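Local coordinates for protein ADP compounds hydrolase nudE (Escherichia coli, PDB 1VHZ) that hydrolyses ADP-ribose to AMP and ribose 5-phosphate, and also acts on NADH, Ap3A and Ap2A, as a magnesium-dependent homodimeric Nudix enzyme, at residues E67-V70 and G71-S74; A93-R96 and E97-E101; W152-A155 and H156-D159; R170-S173 and A174-V178. All coordinates share one frame; numbering follows the deposited sequence.

Interaction 1. Residues E67-V70 and G71-S74; sequences EYAV and GTES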
loop_
_atom_site.group_PDB
_atom_site.type_symbol
_atom_site.label_atom_id
_atom_site.label_comp_id
_atom_site.label_asym_id
_atom_site.label_seq_id
_atom_site.Cartn_x
_atom_site.Cartn_y
_atom_site.Cartn_z
ATOM N N GLU A 67 12.388 -5.372 -10.893
ATOM C CA GLU A 67 11.971 -6.713 -10.489
ATOM C C GLU A 67 10.638 -7.094 -11.095
ATOM O O GLU A 67 9.669 -6.320 -11.094
ATOM C CB GLU A 67 11.872 -6.707 -8.934
ATOM C CG GLU A 67 11.539 -8.058 -8.336
ATOM C CD GLU A 67 11.907 -8.166 -6.861
ATOM O OE1 GLU A 67 12.201 -9.285 -6.385
ATOM O OE2 GLU A 67 11.917 -7.133 -6.162
ATOM N N TYR A 68 10.580 -8.327 -11.613
ATOM C CA TYR A 68 9.355 -8.777 -12.243
ATOM C C TYR A 68 8.233 -8.946 -11.219
ATOM O O TYR A 68 8.446 -9.411 -10.109
ATOM C CB TYR A 68 9.580 -10.056 -13.042
ATOM C CG TYR A 68 8.356 -10.562 -13.765
ATOM C CD1 TYR A 68 7.610 -11.612 -13.236
ATOM C CD2 TYR A 68 7.923 -9.988 -14.954
ATOM C CE1 TYR A 68 6.489 -12.080 -13.881
ATOM C CE2 TYR A 68 6.811 -10.465 -15.621
ATOM C CZ TYR A 68 6.100 -11.514 -15.080
ATOM O OH TYR A 68 4.979 -11.985 -15.725
ATOM N N ALA A 69 7.038 -8.571 -11.629
ATOM C CA ALA A 69 5.824 -8.673 -10.817
ATOM C C ALA A 69 4.766 -9.400 -11.645
ATOM O O ALA A 69 4.291 -8.876 -12.663
ATOM C CB ALA A 69 5.357 -7.253 -10.467
ATOM N N VAL A 70 4.419 -10.618 -11.256
ATOM C CA VAL A 70 3.457 -11.420 -11.998
ATOM C C VAL A 70 2.044 -10.890 -11.952
ATOM O O VAL A 70 1.230 -11.228 -12.823
ATOM C CB VAL A 70 3.515 -12.907 -11.566
ATOM C CG1 VAL A 70 2.769 -13.146 -10.269
ATOM C CG2 VAL A 70 2.979 -13.805 -12.666
ATOM N N GLY A 71 1.685 -10.117 -10.927
ATOM C CA GLY A 71 0.333 -9.564 -10.805
ATOM C C GLY A 71 0.022 -8.648 -11.978
ATOM O O GLY A 71 -1.096 -8.682 -12.507
ATOM N N THR A 72 0.983 -7.832 -12.407
ATOM C CA THR A 72 0.792 -6.939 -13.537
ATOM C C THR A 72 1.562 -7.419 -14.761
ATOM O O THR A 72 1.492 -6.793 -15.818
ATOM C CB THR A 72 1.305 -5.511 -13.208
ATOM O OG1 THR A 72 2.624 -5.636 -12.643
ATOM C CG2 THR A 72 0.401 -4.821 -12.195
ATOM N N GLU A 73 2.362 -8.472 -14.615
ATOM C CA GLU A 73 3.178 -8.971 -15.710
ATOM C C GLU A 73 4.044 -7.857 -16.297
ATOM O O GLU A 73 4.011 -7.578 -17.491
ATOM C CB GLU A 73 2.380 -9.619 -16.830
ATOM C CG GLU A 73 1.721 -10.922 -16.426
ATOM C CD GLU A 73 0.628 -11.340 -17.399
ATOM O OE1 GLU A 73 0.725 -11.022 -18.602
ATOM O OE2 GLU A 73 -0.306 -12.009 -16.924
ATOM N N SER A 74 4.847 -7.254 -15.436
ATOM C CA SER A 74 5.732 -6.178 -15.872
ATOM C C SER A 74 6.873 -6.064 -14.863
ATOM O O SER A 74 6.839 -6.706 -13.815
ATOM C CB SER A 74 4.955 -4.846 -15.910
ATOM O OG SER A 74 4.385 -4.610 -14.619
#

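Interaction 2. Residues A93-R96 and E97-E101; sequences AANR and ELKEE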
loop_
_atom_site.group_PDB
_atom_site.type_symbol
_atom_site.label_atom_id
_atom_site.label_comp_id
_atom_site.label_asym_id
_atom_site.label_seq_id
_atom_site.Cartn_x
_atom_site.Cartn_y
_atom_site.Cartn_z
ATOM N N ALA A 93 17.426 -8.185 9.095
ATOM C CA ALA A 93 16.747 -8.586 7.858
ATOM C C ALA A 93 17.149 -7.630 6.737
ATOM O O ALA A 93 17.426 -8.073 5.620
ATOM C CB ALA A 93 15.244 -8.596 8.048
ATOM N N ALA A 94 17.210 -6.328 7.054
ATOM C CA ALA A 94 17.560 -5.351 6.035
ATOM C C ALA A 94 18.957 -5.632 5.471
ATOM O O ALA A 94 19.142 -5.665 4.259
ATOM C CB ALA A 94 17.483 -3.931 6.587
ATOM N N ASN A 95 19.927 -5.822 6.360
ATOM C CA ASN A 95 21.307 -6.090 5.947
ATOM C C ASN A 95 21.388 -7.348 5.085
ATOM O O ASN A 95 22.001 -7.331 4.024
ATOM C CB ASN A 95 22.201 -6.167 7.187
ATOM C CG ASN A 95 23.632 -5.741 6.958
ATOM O OD1 ASN A 95 23.956 -4.976 6.057
ATOM N ND2 ASN A 95 24.550 -6.245 7.783
ATOM N N ARG A 96 20.740 -8.426 5.506
ATOM C CA ARG A 96 20.725 -9.678 4.772
ATOM C C ARG A 96 20.076 -9.496 3.400
ATOM O O ARG A 96 20.635 -9.952 2.395
ATOM C CB ARG A 96 20.003 -10.776 5.566
ATOM C CG ARG A 96 19.850 -12.101 4.816
ATOM C CD ARG A 96 19.097 -13.141 5.651
ATOM N NE ARG A 96 17.794 -12.644 6.097
ATOM C CZ ARG A 96 16.781 -12.334 5.287
ATOM N NH1 ARG A 96 16.876 -12.465 3.961
ATOM N NH2 ARG A 96 15.643 -11.863 5.801
ATOM N N GLU A 97 18.903 -8.849 3.347
ATOM C CA GLU A 97 18.234 -8.631 2.073
ATOM C C GLU A 97 19.094 -7.781 1.139
ATOM O O GLU A 97 19.125 -8.093 -0.056
ATOM C CB GLU A 97 16.854 -7.992 2.217
ATOM C CG GLU A 97 15.801 -8.859 2.887
ATOM C CD GLU A 97 15.309 -9.990 1.996
ATOM O OE1 GLU A 97 14.874 -11.019 2.565
ATOM O OE2 GLU A 97 15.350 -9.850 0.752
ATOM N N LEU A 98 19.743 -6.738 1.625
ATOM C CA LEU A 98 20.586 -5.934 0.732
ATOM C C LEU A 98 21.674 -6.838 0.102
ATOM O O LEU A 98 21.917 -6.740 -1.093
ATOM C CB LEU A 98 21.302 -4.829 1.447
ATOM C CG LEU A 98 21.054 -3.361 1.387
ATOM C CD1 LEU A 98 22.354 -2.598 1.747
ATOM C CD2 LEU A 98 20.526 -2.847 0.058
ATOM N N LYS A 99 22.369 -7.603 0.941
ATOM C CA LYS A 99 23.445 -8.468 0.523
ATOM C C LYS A 99 22.972 -9.448 -0.554
ATOM O O LYS A 99 23.658 -9.597 -1.556
ATOM C CB LYS A 99 24.060 -9.261 1.680
ATOM C CG LYS A 99 24.805 -8.443 2.704
ATOM C CD LYS A 99 25.258 -9.304 3.893
ATOM C CE LYS A 99 25.872 -8.353 4.943
ATOM N NZ LYS A 99 26.012 -9.058 6.247
ATOM N N GLU A 100 21.808 -10.054 -0.324
ATOM C CA GLU A 100 21.221 -10.987 -1.252
ATOM C C GLU A 100 20.767 -10.328 -2.555
ATOM O O GLU A 100 20.922 -10.891 -3.637
ATOM C CB GLU A 100 19.974 -11.670 -0.655
ATOM C CG GLU A 100 20.232 -12.702 0.424
ATOM C CD GLU A 100 18.984 -13.190 1.121
ATOM O OE1 GLU A 100 19.118 -13.833 2.185
ATOM O OE2 GLU A 100 17.841 -12.931 0.650
ATOM N N GLU A 101 20.209 -9.117 -2.477
ATOM C CA GLU A 101 19.680 -8.530 -3.709
ATOM C C GLU A 101 20.588 -7.610 -4.474
ATOM O O GLU A 101 20.564 -7.591 -5.709
ATOM C CB GLU A 101 18.366 -7.794 -3.360
ATOM C CG GLU A 101 17.312 -8.773 -2.827
ATOM C CD GLU A 101 15.926 -8.166 -2.774
ATOM O OE1 GLU A 101 15.713 -7.057 -3.305
ATOM O OE2 GLU A 101 15.026 -8.811 -2.197
#

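Interaction 3. Residues W152-A155 and H156-D159; sequences WPLA and HMMD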
loop_
_atom_site.group_PDB
_atom_site.type_symbol
_atom_site.label_atom_id
_atom_site.label_comp_id
_atom_site.label_asym_id
_atom_site.label_seq_id
_atom_site.Cartn_x
_atom_site.Cartn_y
_atom_site.Cartn_z
ATOM N N TRP A 152 19.869 6.540 -8.773
ATOM C CA TRP A 152 19.000 7.696 -8.929
ATOM C C TRP A 152 19.417 8.807 -7.975
ATOM O O TRP A 152 19.428 8.604 -6.762
ATOM C CB TRP A 152 17.552 7.268 -8.628
ATOM C CG TRP A 152 16.546 8.204 -9.226
ATOM C CD1 TRP A 152 16.184 9.446 -8.769
ATOM C CD2 TRP A 152 15.755 7.945 -10.392
ATOM N NE1 TRP A 152 15.217 9.984 -9.587
ATOM C CE2 TRP A 152 14.934 9.072 -10.588
ATOM C CE3 TRP A 152 15.663 6.865 -11.277
ATOM C CZ2 TRP A 152 14.038 9.153 -11.658
ATOM C CZ3 TRP A 152 14.772 6.934 -12.346
ATOM C CH2 TRP A 152 13.976 8.093 -12.516
ATOM N N PRO A 153 19.757 9.963 -8.530
ATOM C CA PRO A 153 20.234 11.070 -7.739
ATOM C C PRO A 153 19.213 11.574 -6.739
ATOM O O PRO A 153 18.063 11.824 -7.091
ATOM C CB PRO A 153 20.616 12.140 -8.740
ATOM C CG PRO A 153 20.319 11.633 -10.089
ATOM C CD PRO A 153 19.763 10.244 -9.980
ATOM N N LEU A 154 19.675 11.817 -5.512
ATOM C CA LEU A 154 18.824 12.329 -4.450
ATOM C C LEU A 154 18.218 13.671 -4.832
ATOM O O LEU A 154 17.051 13.955 -4.550
ATOM C CB LEU A 154 19.652 12.566 -3.164
ATOM C CG LEU A 154 20.085 11.326 -2.386
ATOM C CD1 LEU A 154 20.787 11.737 -1.088
ATOM C CD2 LEU A 154 18.899 10.432 -2.085
ATOM N N ALA A 155 19.037 14.501 -5.472
ATOM C CA ALA A 155 18.648 15.826 -5.916
ATOM C C ALA A 155 17.458 15.793 -6.862
ATOM O O ALA A 155 16.746 16.795 -6.967
ATOM C CB ALA A 155 19.845 16.553 -6.557
ATOM N N HIS A 156 17.180 14.676 -7.519
ATOM C CA HIS A 156 16.039 14.535 -8.411
ATOM C C HIS A 156 15.164 13.354 -8.010
ATOM O O HIS A 156 14.386 12.820 -8.814
ATOM C CB HIS A 156 16.521 14.349 -9.874
ATOM C CG HIS A 156 17.259 15.589 -10.315
ATOM N ND1 HIS A 156 16.585 16.765 -10.580
ATOM C CD2 HIS A 156 18.581 15.852 -10.440
ATOM C CE1 HIS A 156 17.469 17.696 -10.890
ATOM N NE2 HIS A 156 18.684 17.172 -10.820
ATOM N N MET A 157 15.206 12.983 -6.742
ATOM C CA MET A 157 14.452 11.886 -6.170
ATOM C C MET A 157 12.957 11.907 -6.559
ATOM O O MET A 157 12.370 10.860 -6.755
ATOM C CB MET A 157 14.357 12.001 -4.654
ATOM C CG MET A 157 15.386 11.638 -3.681
ATOM S SD MET A 157 14.921 12.332 -2.058
ATOM C CE MET A 157 14.153 10.858 -1.360
ATOM N N MET A 158 12.329 13.076 -6.388
ATOM C CA MET A 158 10.927 13.252 -6.692
ATOM C C MET A 158 10.599 12.975 -8.137
ATOM O O MET A 158 9.424 12.672 -8.412
ATOM C CB MET A 158 10.397 14.618 -6.210
ATOM C CG MET A 158 10.587 14.838 -4.701
ATOM S SD MET A 158 10.472 13.338 -3.681
ATOM C CE MET A 158 8.718 13.069 -3.653
ATOM N N ASP A 159 11.548 12.960 -9.086
ATOM C CA ASP A 159 11.195 12.624 -10.471
ATOM C C ASP A 159 10.694 11.181 -10.565
ATOM O O ASP A 159 10.040 10.815 -11.564
ATOM C CB ASP A 159 12.361 12.789 -11.428
ATOM C CG ASP A 159 12.987 14.154 -11.500
ATOM O OD1 ASP A 159 12.383 15.127 -11.009
ATOM O OD2 ASP A 159 14.113 14.269 -12.039
HETATM O O HOH W 1 13.658 15.618 -6.213
#

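Interaction 4. Residues R170-S173 and A174-V178; sequences RNVS and ALFLV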
loop_
_atom_site.group_PDB
_atom_site.type_symbol
_atom_site.label_atom_id
_atom_site.label_comp_id
_atom_site.label_asym_id
_atom_site.label_seq_id
_atom_site.Cartn_x
_atom_site.Cartn_y
_atom_site.Cartn_z
ATOM N N ARG A 170 3.773 1.545 -1.399
ATOM C CA ARG A 170 4.884 1.370 -0.455
ATOM C C ARG A 170 6.119 2.116 -0.945
ATOM O O ARG A 170 6.790 2.749 -0.120
ATOM C CB ARG A 170 5.164 -0.120 -0.245
ATOM C CG ARG A 170 3.985 -0.807 0.471
ATOM C CD ARG A 170 4.090 -2.341 0.375
ATOM N NE ARG A 170 4.395 -2.765 -0.972
ATOM C CZ ARG A 170 4.768 -3.968 -1.368
ATOM N NH1 ARG A 170 5.040 -4.220 -2.652
ATOM N NH2 ARG A 170 4.891 -4.939 -0.484
ATOM N N ASN A 171 6.372 2.091 -2.267
ATOM C CA ASN A 171 7.497 2.821 -2.825
ATOM C C ASN A 171 7.312 4.325 -2.610
ATOM O O ASN A 171 8.234 5.024 -2.179
ATOM C CB ASN A 171 7.682 2.612 -4.351
ATOM C CG ASN A 171 8.289 1.270 -4.706
ATOM O OD1 ASN A 171 8.957 0.620 -3.890
ATOM N ND2 ASN A 171 8.027 0.807 -5.921
ATOM N N VAL A 172 6.114 4.814 -2.928
ATOM C CA VAL A 172 5.848 6.264 -2.790
ATOM C C VAL A 172 5.923 6.712 -1.346
ATOM O O VAL A 172 6.538 7.727 -1.024
ATOM C CB VAL A 172 4.514 6.614 -3.453
ATOM C CG1 VAL A 172 4.054 8.026 -3.151
ATOM C CG2 VAL A 172 4.621 6.427 -4.986
ATOM N N SER A 173 5.320 5.940 -0.423
ATOM C CA SER A 173 5.397 6.262 0.994
ATOM C C SER A 173 6.866 6.350 1.433
ATOM O O SER A 173 7.259 7.307 2.082
ATOM C CB SER A 173 4.769 5.123 1.840
ATOM O OG SER A 173 3.376 5.122 1.680
ATOM N N ALA A 174 7.656 5.340 1.050
ATOM C CA ALA A 174 9.059 5.296 1.399
ATOM C C ALA A 174 9.817 6.510 0.864
ATOM O O ALA A 174 10.629 7.101 1.572
ATOM C CB ALA A 174 9.725 4.017 0.878
ATOM N N LEU A 175 9.600 6.828 -0.407
ATOM C CA LEU A 175 10.260 7.944 -1.056
ATOM C C LEU A 175 10.075 9.242 -0.272
ATOM O O LEU A 175 11.039 9.906 0.069
ATOM C CB LEU A 175 9.680 8.112 -2.472
ATOM C CG LEU A 175 10.338 9.204 -3.300
ATOM C CD1 LEU A 175 11.761 8.803 -3.681
ATOM C CD2 LEU A 175 9.494 9.554 -4.516
ATOM N N PHE A 176 8.833 9.578 0.059
ATOM C CA PHE A 176 8.507 10.774 0.822
ATOM C C PHE A 176 9.031 10.695 2.258
ATOM O O PHE A 176 9.438 11.721 2.803
ATOM C CB PHE A 176 6.980 10.980 0.846
ATOM C CG PHE A 176 6.384 11.656 -0.358
ATOM C CD1 PHE A 176 5.591 10.959 -1.244
ATOM C CD2 PHE A 176 6.600 13.015 -0.590
ATOM C CE1 PHE A 176 4.996 11.587 -2.333
ATOM C CE2 PHE A 176 6.028 13.642 -1.687
ATOM C CZ PHE A 176 5.221 12.931 -2.564
ATOM N N LEU A 177 9.026 9.531 2.899
ATOM C CA LEU A 177 9.527 9.417 4.270
ATOM C C LEU A 177 11.037 9.620 4.328
ATOM O O LEU A 177 11.549 10.287 5.226
ATOM C CB LEU A 177 9.125 8.080 4.906
ATOM C CG LEU A 177 7.620 7.968 5.240
ATOM C CD1 LEU A 177 7.218 6.511 5.388
ATOM C CD2 LEU A 177 7.256 8.780 6.475
ATOM N N VAL A 178 11.766 9.096 3.346
ATOM C CA VAL A 178 13.219 9.263 3.301
ATOM C C VAL A 178 13.592 10.710 3.030
ATOM O O VAL A 178 14.512 11.299 3.608
ATOM C CB VAL A 178 13.806 8.312 2.243
ATOM C CG1 VAL A 178 15.279 8.644 2.002
ATOM C CG2 VAL A 178 13.648 6.861 2.712
#

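Interaction 1. Residues E67-V70 and G71-S74
The Tyr68 ring lies obliquely along the returning backbone of Glu73 and Ser74: its CD2 comes 3.6 Å from Ser74 O, and the hydroxyl OH ends 3.5 Å from Glu73 CG. Ring and Glu73 side chain run side by side in the same direction, their flat ends turned only 22° apart. The ring gets there because Tyr68 CG is anti to the backbone N (chi1 -178°), which carries it forward along the turn. Next in the chain, Ala69 pairs with Ser74 as an antiparallel hydrogen-bonded pair. Ala69 N bonds to Ser74 O at 2.9 Å, while Ser74 N returns a longer bond of 3.3 Å to Ala69 O. That carbonyl also receives weak bonds from Glu73 N, at 2.8 Å but sharply bent, and from Thr72 N. The hydroxyls Thr72 OG1 and Ser74 OG are hydrogen-bonded at 2.8 Å, and Thr72 OG1 also sits 3.8 Å from the methyl Ala69 CB. The carboxylate of Glu73 pairs with Arg43 of the second subunit, which also bonds to Val70 O, and Pro10 of that subunit packs on Tyr68. With Glu73 and Ser74 both facing Ala69, and Glu73 at positive phi (54°), the arrangement is a G1 beta bulge closing the tight connection between strands 61-69 and 74-78 at the dimer interface of this Nudix fold.

Interaction 2. Residues A93-R96 and E97-E101
Arg96 lays its side chain across the flank of the helix and meets two glutamates, Glu97 and Glu100. CB sits beside the next peptide N-H, CG comes 3.2 Å from Glu100 OE1, and CD passes 3.5 Å from the same oxygen. CG is anti to the backbone N (chi1 176°), and a bend at chi3 (55°) swings the guanidinium across toward Glu97, one face over Glu97 N. NE forms a salt bridge with Glu88, outside the segment. CZ lies 3.6 Å from Glu97 OE1. At the tip, NH1 is shared in two salt bridges, to Glu97 OE1 at 2.8 Å and to Glu100 OE1 at 3.2 Å. Glu100 OE1 lies near the guanidinium plane, whereas the Glu97 carboxylate plane is turned 87° from it; both carboxylates are met from above their own planes. NH2 adds a weak bond to Glu97 OE1 and is also hydrogen-bonded to Leu83 O. The network probably steadies Glu97, which, like Glu101, probably binds the divalent metal, as in related Nudix enzymes. In this Nudix-box helix, 90-102, Ala94 and Leu98 both pack on Ile54 of strand 51-58, and Ala94 on Val129 and Leu98 on Ala131 of strand 125-136, while Asn95 bonds to Ala106 of strand 104-116.

Interaction 3. Residues W152-A155 and H156-D159
Trp152 directs its indole N-H at the backbone carbonyl of His156, NE1 to O 3.1 Å, in a bond that is fairly straight at the hydrogen (162°). The oxygen lies in the plane of the indole, at its edge, but the donor stands well above the carbonyl plane of His156. Asp159 N reaches the same oxygen from the opposite face, so two donors grip it. Trp152 CG is anti to the backbone N (chi1 -159°), which carries the ring alongside the 3-10 turn and brings CZ2 to 4.0 Å from Asp159 CB. The tight part is formed by Leu154 and Met157, side by side and pointing the same way: Met157 CG lies 4.0 Å from Leu154 CD2 and only 3.0 Å from Leu154 O. Both side chains pack on Leu62 of strand 61-69, and Met157 also meets Arg179 of helix 169-184. The chain here leaves strand 149-153 and enters a 3-10 turn, with His156 N bonded to Pro153 O at 3.0 Å and Met157 N to Leu154 O at the same length. An alanine in place of Trp152 would remove the indole donor and probably leave His156 O with one grip fewer and the flank of Asp159 uncovered. The looser side belongs to exposed Ala155, His156 and Asp159. There the imidazole of His156 lays one face over Ala155 C, its CG 3.5 Å away, and a water accepts from Met158 N at 2.9 Å while giving a weak bond to Ala155 O.

Interaction 4. Residues R170-S173 and A174-V178
Four consecutive i to i+4 bonds, from Ala174 N to Arg170 O through Leu177 N to Ser173 O, keep the backbone in regular alpha-helix, and the straightest, Phe176 N to Val172 O, measures 3.1 Å at 175°. One turn apart on the same flank, Val172 and Phe176 lie side by side and point the same way. Val172 CG1 meets the ring at its edge, in plane, 3.8 Å from Phe176 CE1. With CG1 anti to the backbone N (chi1 170°), the methyl leans toward the next turn, where it meets the ring. On the same edge, Phe176 CD1 lies 3.4 Å from Val172 O. This is part of helix 169-184, the C-terminal helix of the Nudix alpha/beta/alpha sandwich, and this flank lies on the dimer interface: Phe176 meets Phe176 of the second subunit with ring planes about 10° apart, and Ser173 OG is hydrogen-bonded to Ser173 OG of that subunit as well as to Ala169 O. Replacing Phe176 with an alanine would probably leave Val172 CG1 without its ring edge and open a gap against the matching ring of the second subunit. A second pair follows the same spacing, with Leu177 CG 3.2 Å from Ser173 O. Leu177 also packs on Ile128 of strand 125-136. Ala174 CB rests 3.3 Å from Arg170 O and touches Met53 of strand 51-58; on a different flank, Leu175 CB sits 3.4 Å from Asn171 O, with its side chain on Met158 and Leu161 of the preceding loop.

In the fold
From the N terminus, interaction 1 closes the short turn between strands 61-69 and 74-78, interaction 2 lies within helix 90-102, interaction 3 turns the chain out of strand 149-153, and interaction 4 lies within helix 169-184. All four are local and follow in series; none nests in or crosses another. Interactions 1 and 3 reach the same mixed sheet through neighbouring strands, their centres about 24 Å apart. Interactions 3 and 4 touch directly, Met158 CE lying 3.4 Å from Phe176 CE2, which ties the 3-10 turn to the C-terminal helix. Interactions 1 and 4 both meet the second subunit, whereas interaction 2 sets the Nudix-box helix against the sheet.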